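Local coordinates for protein arabinofuranosidase (Bifidobacterium longum, PDB 2Y2W) that hydrolyses terminal alpha-L-arabinofuranosyl bonds in arabinans and arabinoxylan, as a family 51 glycoside hydrolase of plant cell wall breakdown, at residues Thr331-Val343 and Leu395-Ala408. Sequence-based numbering, arbitrary orientation.
Sequences TKDIALSFDEWGV and LLKHCDRVRSASRA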
loop_
_atom_site.group_PDB
_atom_site.type_symbol
_atom_site.label_atom_id
_atom_site.label_comp_id
_atom_site.label_asym_id
_atom_site.label_seq_id
_atom_site.Cartn_x
_atom_site.Cartn_y
_atom_site.Cartn_z
ATOM N N THR D 331 -6.429 -19.971 -23.264
ATOM C CA THR D 331 -5.874 -20.813 -24.322
ATOM C C THR D 331 -4.430 -21.188 -24.008
ATOM O O THR D 331 -3.877 -22.124 -24.590
ATOM C CB THR D 331 -5.932 -20.099 -25.696
ATOM O OG1 THR D 331 -5.090 -18.938 -25.677
ATOM C CG2 THR D 331 -7.360 -19.678 -26.029
ATOM N N LYS D 332 -3.839 -20.448 -23.071
ATOM C CA LYS D 332 -2.427 -20.560 -22.718
ATOM C C LYS D 332 -2.222 -21.333 -21.411
ATOM O O LYS D 332 -2.981 -21.162 -20.454
ATOM C CB LYS D 332 -1.826 -19.151 -22.612
ATOM C CG LYS D 332 -0.618 -19.010 -21.678
ATOM C CD LYS D 332 -0.417 -17.567 -21.227
ATOM C CE LYS D 332 -1.321 -17.195 -20.060
ATOM N NZ LYS D 332 -1.174 -15.757 -19.693
ATOM N N ASP D 333 -1.193 -22.177 -21.385
ATOM C CA ASP D 333 -0.775 -22.866 -20.168
ATOM C C ASP D 333 0.225 -22.042 -19.369
ATOM O O ASP D 333 1.122 -21.416 -19.936
ATOM C CB ASP D 333 -0.135 -24.212 -20.507
ATOM C CG ASP D 333 -1.136 -25.343 -20.566
ATOM O OD1 ASP D 333 -2.356 -25.072 -20.629
ATOM O OD2 ASP D 333 -0.694 -26.513 -20.548
ATOM N N ILE D 334 0.063 -22.050 -18.049
ATOM C CA ILE D 334 1.065 -21.512 -17.142
ATOM C C ILE D 334 2.086 -22.614 -16.877
ATOM O O ILE D 334 1.743 -23.668 -16.337
ATOM C CB ILE D 334 0.446 -21.056 -15.790
ATOM C CG1 ILE D 334 -0.713 -20.064 -16.000
ATOM C CG2 ILE D 334 1.524 -20.504 -14.846
ATOM C CD1 ILE D 334 -0.342 -18.755 -16.679
ATOM N N ALA D 335 3.332 -22.369 -17.273
ATOM C CA ALA D 335 4.422 -23.306 -17.011
ATOM C C ALA D 335 4.901 -23.206 -15.562
ATOM O O ALA D 335 4.681 -22.195 -14.890
ATOM C CB ALA D 335 5.574 -23.072 -17.977
ATOM N N LEU D 336 5.549 -24.265 -15.090
ATOM C CA LEU D 336 6.090 -24.302 -13.739
ATOM C C LEU D 336 7.546 -23.868 -13.726
ATOM O O LEU D 336 8.313 -24.202 -14.638
ATOM C CB LEU D 336 5.956 -25.706 -13.143
ATOM C CG LEU D 336 4.716 -26.058 -12.313
ATOM C CD1 LEU D 336 3.405 -25.802 -13.057
ATOM C CD2 LEU D 336 4.798 -27.507 -11.858
ATOM N N SER D 337 7.916 -23.122 -12.689
ATOM C CA SER D 337 9.283 -22.649 -12.513
ATOM C C SER D 337 9.823 -23.052 -11.143
ATOM O O SER D 337 9.563 -22.381 -10.139
ATOM C CB SER D 337 9.353 -21.129 -12.691
ATOM O OG SER D 337 10.687 -20.656 -12.594
ATOM N N PHE D 338 10.571 -24.152 -11.106
ATOM C CA PHE D 338 11.221 -24.614 -9.880
ATOM C C PHE D 338 12.447 -23.761 -9.551
ATOM O O PHE D 338 13.576 -24.254 -9.531
ATOM C CB PHE D 338 11.600 -26.093 -10.000
ATOM C CG PHE D 338 10.691 -27.014 -9.242
ATOM C CD1 PHE D 338 9.507 -27.469 -9.810
ATOM C CD2 PHE D 338 11.020 -27.427 -7.954
ATOM C CE1 PHE D 338 8.665 -28.322 -9.104
ATOM C CE2 PHE D 338 10.186 -28.279 -7.242
ATOM C CZ PHE D 338 9.007 -28.729 -7.817
ATOM N N ASP D 339 12.206 -22.482 -9.272
ATOM C CA ASP D 339 13.280 -21.496 -9.160
ATOM C C ASP D 339 14.067 -21.532 -7.846
ATOM O O ASP D 339 15.040 -20.794 -7.684
ATOM C CB ASP D 339 12.778 -20.078 -9.489
ATOM C CG ASP D 339 11.556 -19.668 -8.682
ATOM O OD1 ASP D 339 11.148 -20.404 -7.758
ATOM O OD2 ASP D 339 10.999 -18.590 -8.983
ATOM N N GLU D 340 13.646 -22.386 -6.919
ATOM C CA GLU D 340 14.445 -22.697 -5.735
ATOM C C GLU D 340 14.310 -24.175 -5.378
ATOM O O GLU D 340 13.300 -24.599 -4.817
ATOM C CB GLU D 340 14.065 -21.802 -4.548
ATOM C CG GLU D 340 14.730 -20.429 -4.568
ATOM C CD GLU D 340 14.529 -19.639 -3.286
ATOM O OE1 GLU D 340 14.556 -20.240 -2.189
ATOM O OE2 GLU D 340 14.356 -18.404 -3.377
ATOM N N TRP D 341 15.325 -24.958 -5.731
ATOM C CA TRP D 341 15.359 -26.379 -5.395
ATOM C C TRP D 341 16.756 -26.816 -4.965
ATOM O O TRP D 341 17.736 -26.123 -5.229
ATOM C CB TRP D 341 14.843 -27.240 -6.560
ATOM C CG TRP D 341 15.773 -27.326 -7.741
ATOM C CD1 TRP D 341 15.817 -26.481 -8.814
ATOM C CD2 TRP D 341 16.784 -28.317 -7.973
ATOM N NE1 TRP D 341 16.792 -26.880 -9.694
ATOM C CE2 TRP D 341 17.403 -28.004 -9.202
ATOM C CE3 TRP D 341 17.229 -29.439 -7.257
ATOM C CZ2 TRP D 341 18.443 -28.772 -9.738
ATOM C CZ3 TRP D 341 18.265 -30.201 -7.788
ATOM C CH2 TRP D 341 18.859 -29.862 -9.018
ATOM N N GLY D 342 16.833 -27.962 -4.292
ATOM C CA GLY D 342 18.113 -28.541 -3.894
ATOM C C GLY D 342 18.154 -29.048 -2.466
ATOM O O GLY D 342 17.149 -29.014 -1.754
ATOM N N VAL D 343 19.329 -29.519 -2.056
ATOM C CA VAL D 343 19.541 -30.020 -0.705
ATOM C C VAL D 343 20.000 -28.891 0.213
ATOM O O VAL D 343 20.991 -28.219 -0.073
ATOM C CB VAL D 343 20.565 -31.189 -0.683
ATOM C CG1 VAL D 343 20.933 -31.572 0.744
ATOM C CG2 VAL D 343 20.015 -32.399 -1.426
ATOM N N LEU D 395 12.661 -33.786 -12.618
ATOM C CA LEU D 395 12.494 -32.544 -13.369
ATOM C C LEU D 395 12.471 -32.814 -14.870
ATOM O O LEU D 395 11.630 -32.272 -15.588
ATOM C CB LEU D 395 13.598 -31.537 -13.017
ATOM C CG LEU D 395 13.526 -30.808 -11.669
ATOM C CD1 LEU D 395 14.858 -30.143 -11.361
ATOM C CD2 LEU D 395 12.393 -29.787 -11.630
ATOM N N LEU D 396 13.390 -33.664 -15.329
ATOM C CA LEU D 396 13.453 -34.067 -16.734
ATOM C C LEU D 396 12.251 -34.924 -17.138
ATOM O O LEU D 396 11.747 -34.803 -18.255
ATOM C CB LEU D 396 14.767 -34.795 -17.034
ATOM C CG LEU D 396 16.033 -33.938 -17.153
ATOM C CD1 LEU D 396 17.286 -34.789 -17.025
ATOM C CD2 LEU D 396 16.054 -33.163 -18.462
ATOM N N LYS D 397 11.784 -35.771 -16.219
ATOM C CA LYS D 397 10.596 -36.598 -16.457
ATOM C C LYS D 397 9.309 -35.777 -16.523
ATOM O O LYS D 397 8.290 -36.252 -17.029
ATOM C CB LYS D 397 10.474 -37.700 -15.400
ATOM C CG LYS D 397 11.093 -39.030 -15.819
ATOM C CD LYS D 397 11.453 -39.918 -14.625
ATOM C CE LYS D 397 10.321 -40.861 -14.231
ATOM N NZ LYS D 397 9.200 -40.160 -13.543
ATOM N N HIS D 398 9.364 -34.548 -16.017
ATOM C CA HIS D 398 8.211 -33.649 -16.040
ATOM C C HIS D 398 8.541 -32.283 -16.651
ATOM O O HIS D 398 7.913 -31.276 -16.314
ATOM C CB HIS D 398 7.625 -33.489 -14.631
ATOM C CG HIS D 398 7.071 -34.757 -14.060
ATOM N ND1 HIS D 398 5.821 -35.237 -14.389
ATOM C CD2 HIS D 398 7.597 -35.647 -13.185
ATOM C CE1 HIS D 398 5.601 -36.368 -13.741
ATOM N NE2 HIS D 398 6.663 -36.638 -13.003
ATOM N N CYS D 399 9.508 -32.255 -17.565
ATOM C CA CYS D 399 9.915 -31.002 -18.204
ATOM C C CYS D 399 8.946 -30.553 -19.303
ATOM O O CYS D 399 9.253 -29.658 -20.085
ATOM C CB CYS D 399 11.363 -31.077 -18.711
ATOM S SG CYS D 399 11.629 -31.992 -20.245
ATOM N N ASP D 400 7.775 -31.179 -19.343
ATOM C CA ASP D 400 6.694 -30.764 -20.228
ATOM C C ASP D 400 5.913 -29.619 -19.602
ATOM O O ASP D 400 5.334 -28.790 -20.309
ATOM C CB ASP D 400 5.757 -31.941 -20.541
ATOM C CG ASP D 400 5.134 -32.560 -19.288
ATOM O OD1 ASP D 400 5.860 -32.787 -18.295
ATOM O OD2 ASP D 400 3.915 -32.832 -19.305
ATOM N N ARG D 401 5.896 -29.586 -18.273
ATOM C CA ARG D 401 5.197 -28.547 -17.533
ATOM C C ARG D 401 6.175 -27.695 -16.731
ATOM O O ARG D 401 5.910 -26.522 -16.468
ATOM C CB ARG D 401 4.131 -29.159 -16.622
ATOM C CG ARG D 401 3.044 -28.187 -16.192
ATOM C CD ARG D 401 2.188 -27.739 -17.372
ATOM N NE ARG D 401 1.283 -26.650 -17.011
ATOM C CZ ARG D 401 0.088 -26.817 -16.449
ATOM N NH1 ARG D 401 -0.366 -28.036 -16.171
ATOM N NH2 ARG D 401 -0.659 -25.759 -16.162
ATOM N N VAL D 402 7.300 -28.292 -16.347
ATOM C CA VAL D 402 8.380 -27.558 -15.695
ATOM C C VAL D 402 9.386 -27.123 -16.760
ATOM O O VAL D 402 10.279 -27.881 -17.145
ATOM C CB VAL D 402 9.069 -28.396 -14.586
ATOM C CG1 VAL D 402 10.189 -27.598 -13.922
ATOM C CG2 VAL D 402 8.052 -28.847 -13.545
ATOM N N ARG D 403 9.223 -25.896 -17.240
ATOM C CA ARG D 403 10.066 -25.373 -18.311
ATOM C C ARG D 403 11.239 -24.542 -17.782
ATOM O O ARG D 403 12.049 -24.034 -18.558
ATOM C CB ARG D 403 9.224 -24.570 -19.310
ATOM C CG ARG D 403 8.065 -25.347 -19.947
ATOM C CD ARG D 403 8.526 -26.525 -20.804
ATOM N NE ARG D 403 9.441 -26.123 -21.873
ATOM C CZ ARG D 403 9.962 -26.952 -22.773
ATOM N NH1 ARG D 403 9.662 -28.244 -22.752
ATOM N NH2 ARG D 403 10.785 -26.484 -23.701
ATOM N N SER D 404 11.323 -24.411 -16.461
ATOM C CA SER D 404 12.429 -23.707 -15.816
ATOM C C SER D 404 12.698 -24.251 -14.422
ATOM O O SER D 404 11.771 -24.605 -13.695
ATOM C CB SER D 404 12.149 -22.207 -15.736
ATOM O OG SER D 404 13.276 -21.515 -15.231
ATOM N N ALA D 405 13.977 -24.310 -14.061
ATOM C CA ALA D 405 14.398 -24.704 -12.723
ATOM C C ALA D 405 15.691 -23.987 -12.336
ATOM O O ALA D 405 16.622 -23.890 -13.137
ATOM C CB ALA D 405 14.569 -26.217 -12.632
ATOM N N SER D 406 15.736 -23.479 -11.108
ATOM C CA SER D 406 16.921 -22.796 -10.606
ATOM C C SER D 406 17.415 -23.456 -9.331
ATOM O O SER D 406 16.735 -23.416 -8.302
ATOM C CB SER D 406 16.637 -21.312 -10.351
ATOM O OG SER D 406 15.961 -20.717 -11.442
ATOM N N ARG D 407 18.594 -24.068 -9.405
ATOM C CA ARG D 407 19.194 -24.704 -8.240
ATOM C C ARG D 407 19.784 -23.645 -7.313
ATOM O O ARG D 407 20.510 -22.752 -7.755
ATOM C CB ARG D 407 20.267 -25.713 -8.650
ATOM C CG ARG D 407 20.590 -26.715 -7.550
ATOM C CD ARG D 407 22.040 -27.157 -7.590
ATOM N NE ARG D 407 22.443 -27.777 -6.328
ATOM C CZ ARG D 407 22.885 -27.109 -5.264
ATOM N NH1 ARG D 407 22.986 -25.785 -5.288
ATOM N NH2 ARG D 407 23.223 -27.767 -4.164
ATOM N N ALA D 408 19.456 -23.752 -6.030
ATOM C CA ALA D 408 19.915 -22.800 -5.025
ATOM C C ALA D 408 21.003 -23.414 -4.143
ATOM O O ALA D 408 20.784 -24.465 -3.544
ATOM C CB ALA D 408 18.741 -22.330 -4.174
HETATM O O HOH W 1 13.635 -21.544 -12.567
#
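Leu336 N donates an almost straight bond to Arg401 O (2.7 Å, 172°), and Ala408 N does the same to Trp341 O at 3.0 Å. Between them, Phe338 N bonds to Ser404 O and Ser406 N to Phe338 O (2.8 Å). The Arg401 side chain reaches across to the residue before strand 335-341 and holds Ile334 O side-on with two nitrogens, NE at 3.1 Å and NH2 at 3.2 Å. Its bend at chi2 (66°) brings the guanidinium there. Asp333 OD2 lies over one guanidinium face, a charge contact only, while NH1 forms a salt bridge with Asp322. A water binds Ser337 OG, Ser404 OG and Ser406 OG, so that it links three hydroxyls from the two strands.

Strands 335-341 and 402-408 are the parallel seventh and eighth strands of the (beta/alpha)8 barrel of this family 51 enzyme. Two beta bulges shift their register, one between Leu336 and Ser337, the other between Phe338 and Trp341. Just past Asp339 the chain turns at Glu340, probably the catalytic nucleophile. Its side chain leaves the backbone away from strand 402-408. Tyr286 OH hydrogen-bonds to OE1, and Arg109 forms a salt bridge with OE2.

On the face opposite Ser337 and Ser404, the Trp341 indole is clamped between two aliphatic groups. Arg407 CG sits over the six-membered ring, 3.8 Å from its centroid. Leu395 CD1 covers the five-membered ring from the opposite face. The second methyl of Leu395, CD2, reaches Phe338 CG at 4.0 Å. Val402 splits its branches: CG1 lies near Phe338 CD1, and CG2 packs on Leu336 CB.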